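Local coordinates for protein Cyclo(L-leucyl-L-leucyl) synthase (Staphylococcus haemolyticus, PDB 6EZ3) that makes the cyclodipeptide cyclo(L-leucyl-L-leucyl) from two molecules of leucyl-tRNA without using ATP, at residues Tyr17-His22 with Thr188-Met193. Residues are numbered along the deposited sequence; the frame is centred on the assembly and turned at random.
Sequences YQRKKH and TQETLM
Where H22 and T191 come abreast, their CA atoms 4.8 Å apart, two parallel strands of the Rossmann-like sheet of the cyclodipeptide synthases begin to pair, and L192 N donates a 3.3 Å hydrogen bond to H22 O. The partnership of strands 22-26 and 191-195 continues as the backbones of L192 and I24 bond to each other. It illustrates how polar side chains can gather where two parallel strands start, here just after helix 11-19 ends and K20 turns the chain with positive phi. Three neighbours hold the H22 ring. With CG anti to the backbone N (chi1 -176°), the ring lies alongside T191, and H22 ND1 shares a hydrogen bond of 2.8 Å with T191 OG1 at the ring edge. T188 CG2 sits over the centre of one face in a CH-pi contact, and NE2 is hydrogen-bonded to S54 OG, so both ring nitrogens of this buried histidine are satisfied. Just before the strands, the carboxylate of E190 receives both R19 and K21: R19 NH2 reaches E190 OE2 at 2.8 Å, with this oxygen over one face of the guanidinium and the two planes 54° apart, while K21 lays its aliphatic chain across E190 and K21 NZ makes a longer salt bridge to E190 OE2, 3.6 Å. On helix 11-19 itself, the Y17 ring edge meets L192 CD1 through Y17 CD2, 3.7 Å away. K21 NZ also donates to Q189 OE1 at 2.9 Å, approaching from above the carbonyl plane.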
ATOM      1  N   TYR A  17     -16.686   1.783   5.433  1.00 41.82           N
ATOM      2  CA  TYR A  17     -16.126   1.916   6.778  1.00 41.19           C
ATOM      3  C   TYR A  17     -17.159   1.568   7.815  1.00 46.84           C
ATOM      4  O   TYR A  17     -16.868   0.708   8.656  1.00 46.62           O
ATOM      5  CB  TYR A  17     -15.572   3.320   7.010  1.00 41.58           C
ATOM      6  CG  TYR A  17     -14.962   3.545   8.377  1.00 42.20           C
ATOM      7  CD1 TYR A  17     -15.648   4.241   9.357  1.00 44.44           C
ATOM      8  CD2 TYR A  17     -13.673   3.116   8.668  1.00 43.09           C
ATOM      9  CE1 TYR A  17     -15.081   4.479  10.609  1.00 46.65           C
ATOM     10  CE2 TYR A  17     -13.097   3.338   9.921  1.00 44.00           C
ATOM     11  CZ  TYR A  17     -13.802   4.031  10.887  1.00 53.06           C
ATOM     12  OH  TYR A  17     -13.246   4.263  12.131  1.00 56.14           O
ATOM     13  N   GLN A  18     -18.388   2.192   7.714  1.00 42.41           N
ATOM     14  CA  GLN A  18     -19.533   1.966   8.593  1.00 41.38           C
ATOM     15  C   GLN A  18     -19.777   0.470   8.828  1.00 45.24           C
ATOM     16  O   GLN A  18     -19.907   0.069   9.987  1.00 47.47           O
ATOM     17  CB  GLN A  18     -20.791   2.630   8.020  1.00 42.55           C
ATOM     18  CG  GLN A  18     -22.020   2.478   8.919  1.00 60.63           C
ATOM     19  CD  GLN A  18     -23.217   3.258   8.455  1.00 81.48           C
ATOM     20  OE1 GLN A  18     -23.652   3.130   7.305  1.00 78.22           O
ATOM     21  NE2 GLN A  18     -23.785   4.058   9.350  1.00 74.05           N
ATOM     22  N   ARG A  19     -19.800  -0.337   7.736  1.00 38.42           N
ATOM     23  CA  ARG A  19     -20.043  -1.774   7.745  1.00 37.93           C
ATOM     24  C   ARG A  19     -18.998  -2.613   8.562  1.00 43.08           C
ATOM     25  O   ARG A  19     -19.343  -3.682   9.045  1.00 43.86           O
ATOM     26  CB  ARG A  19     -20.170  -2.299   6.299  1.00 37.47           C
ATOM     27  CG  ARG A  19     -21.478  -1.938   5.602  1.00 38.89           C
ATOM     28  CD  ARG A  19     -21.491  -2.250   4.114  1.00 45.30           C
ATOM     29  NE  ARG A  19     -21.368  -1.013   3.330  1.00 65.93           N
ATOM     30  CZ  ARG A  19     -21.309  -0.954   2.000  1.00 92.14           C
ATOM     31  NH1 ARG A  19     -21.181   0.218   1.385  1.00 80.06           N
ATOM     32  NH2 ARG A  19     -21.380  -2.063   1.274  1.00 92.85           N
ATOM     33  N   LYS A  20     -17.768  -2.115   8.735  1.00 39.28           N
ATOM     34  CA  LYS A  20     -16.597  -2.699   9.442  1.00 38.73           C
ATOM     35  C   LYS A  20     -16.272  -4.179   9.060  1.00 46.00           C
ATOM     36  O   LYS A  20     -15.810  -4.961   9.908  1.00 45.19           O
ATOM     37  CB  LYS A  20     -16.679  -2.513  10.949  1.00 37.86           C
ATOM     38  CG  LYS A  20     -16.791  -1.045  11.310  1.00 39.41           C
ATOM     39  CD  LYS A  20     -15.577  -0.458  11.971  1.00 33.89           C
ATOM     40  CE  LYS A  20     -15.394   1.001  11.653  1.00 28.10           C
ATOM     41  NZ  LYS A  20     -16.654   1.792  11.754  1.00 27.62           N
ATOM     42  N   LYS A  21     -16.431  -4.529   7.759  1.00 44.37           N
ATOM     43  CA  LYS A  21     -16.162  -5.906   7.335  1.00 44.67           C
ATOM     44  C   LYS A  21     -14.679  -6.275   7.335  1.00 50.28           C
ATOM     45  O   LYS A  21     -14.325  -7.276   7.948  1.00 53.54           O
ATOM     46  CB  LYS A  21     -16.801  -6.227   5.987  1.00 48.43           C
ATOM     47  CG  LYS A  21     -18.315  -6.429   6.048  1.00 80.36           C
ATOM     48  CD  LYS A  21     -18.839  -7.076   4.766  1.00 94.62           C
ATOM     49  CE  LYS A  21     -20.148  -6.491   4.274  1.00111.46           C
ATOM     50  NZ  LYS A  21     -20.307  -6.648   2.797  1.00121.60           N
ATOM     51  N   HIS A  22     -13.810  -5.481   6.675  1.00 43.89           N
ATOM     52  CA  HIS A  22     -12.378  -5.745   6.590  1.00 42.42           C
ATOM     53  C   HIS A  22     -11.558  -4.477   6.283  1.00 47.88           C
ATOM     54  O   HIS A  22     -12.015  -3.609   5.525  1.00 51.44           O
ATOM     55  CB  HIS A  22     -12.141  -6.806   5.519  1.00 42.89           C
ATOM     56  CG  HIS A  22     -10.716  -7.273   5.371  1.00 46.81           C
ATOM     57  ND1 HIS A  22      -9.840  -6.687   4.456  1.00 48.75           N
ATOM     58  CD2 HIS A  22     -10.075  -8.288   5.980  1.00 48.30           C
ATOM     59  CE1 HIS A  22      -8.703  -7.348   4.572  1.00 47.52           C
ATOM     60  NE2 HIS A  22      -8.794  -8.323   5.463  1.00 47.64           N
ATOM     61  N   THR A 188     -11.567 -11.004  -0.360  1.00 49.51           N
ATOM     62  CA  THR A 188     -12.478 -10.307   0.556  1.00 48.16           C
ATOM     63  C   THR A 188     -13.751  -9.912  -0.195  1.00 51.76           C
ATOM     64  O   THR A 188     -13.737  -9.837  -1.428  1.00 51.60           O
ATOM     65  CB  THR A 188     -11.831  -9.090   1.260  1.00 49.88           C
ATOM     66  OG1 THR A 188     -11.126  -8.286   0.324  1.00 58.49           O
ATOM     67  CG2 THR A 188     -10.925  -9.473   2.393  1.00 40.29           C
ATOM     68  N   GLN A 189     -14.859  -9.682   0.552  1.00 47.29           N
ATOM     69  CA  GLN A 189     -16.145  -9.270   0.001  1.00 46.11           C
ATOM     70  C   GLN A 189     -16.032  -7.772  -0.313  1.00 49.49           C
ATOM     71  O   GLN A 189     -16.249  -7.365  -1.450  1.00 49.19           O
ATOM     72  CB  GLN A 189     -17.248  -9.551   1.012  1.00 47.75           C
ATOM     73  CG  GLN A 189     -18.381 -10.449   0.527  1.00 79.11           C
ATOM     74  CD  GLN A 189     -19.602 -10.253   1.411  1.00118.15           C
ATOM     75  OE1 GLN A 189     -20.218  -9.175   1.425  1.00116.97           O
ATOM     76  NE2 GLN A 189     -19.962 -11.275   2.197  1.00114.85           N
ATOM     77  N   GLU A 190     -15.617  -6.969   0.689  1.00 45.88           N
ATOM     78  CA  GLU A 190     -15.339  -5.521   0.621  1.00 44.57           C
ATOM     79  C   GLU A 190     -14.207  -5.261   1.610  1.00 50.20           C
ATOM     80  O   GLU A 190     -14.046  -6.040   2.565  1.00 49.96           O
ATOM     81  CB  GLU A 190     -16.564  -4.654   0.919  1.00 45.25           C
ATOM     82  CG  GLU A 190     -17.259  -4.968   2.235  1.00 51.01           C
ATOM     83  CD  GLU A 190     -18.217  -3.911   2.740  1.00 59.48           C
ATOM     84  OE1 GLU A 190     -18.120  -3.536   3.934  1.00 68.57           O
ATOM     85  OE2 GLU A 190     -19.029  -3.420   1.927  1.00 35.54           O
ATOM     86  N   THR A 191     -13.371  -4.225   1.340  1.00 46.16           N
ATOM     87  CA  THR A 191     -12.179  -3.898   2.134  1.00 44.31           C
ATOM     88  C   THR A 191     -11.805  -2.433   1.958  1.00 48.67           C
ATOM     89  O   THR A 191     -12.255  -1.803   1.004  1.00 48.03           O
ATOM     90  CB  THR A 191     -11.025  -4.856   1.741  1.00 41.89           C
ATOM     91  OG1 THR A 191      -9.854  -4.626   2.531  1.00 44.22           O
ATOM     92  CG2 THR A 191     -10.696  -4.820   0.276  1.00 30.73           C
ATOM     93  N   LEU A 192     -11.021  -1.872   2.907  1.00 46.18           N
ATOM     94  CA  LEU A 192     -10.512  -0.489   2.846  1.00 45.47           C
ATOM     95  C   LEU A 192      -8.997  -0.557   2.937  1.00 48.68           C
ATOM     96  O   LEU A 192      -8.483  -1.280   3.792  1.00 51.14           O
ATOM     97  CB  LEU A 192     -10.977   0.379   4.045  1.00 45.30           C
ATOM     98  CG  LEU A 192     -12.462   0.646   4.305  1.00 49.77           C
ATOM     99  CD1 LEU A 192     -12.646   1.230   5.664  1.00 48.95           C
ATOM    100  CD2 LEU A 192     -13.060   1.586   3.274  1.00 53.31           C
ATOM    101  N   MET A 193      -8.284   0.213   2.115  1.00 40.63           N
ATOM    102  CA  MET A 193      -6.852   0.336   2.265  1.00 39.52           C
ATOM    103  C   MET A 193      -6.636   1.545   3.229  1.00 44.87           C
ATOM    104  O   MET A 193      -7.056   2.664   2.892  1.00 45.64           O
ATOM    105  CB  MET A 193      -6.222   0.572   0.916  1.00 42.02           C
ATOM    106  CG  MET A 193      -4.796   0.968   1.008  1.00 46.77           C
ATOM    107  SD  MET A 193      -3.711  -0.411   1.404  1.00 52.57           S
ATOM    108  CE  MET A 193      -3.967  -1.475  -0.062  1.00 48.71           C
TER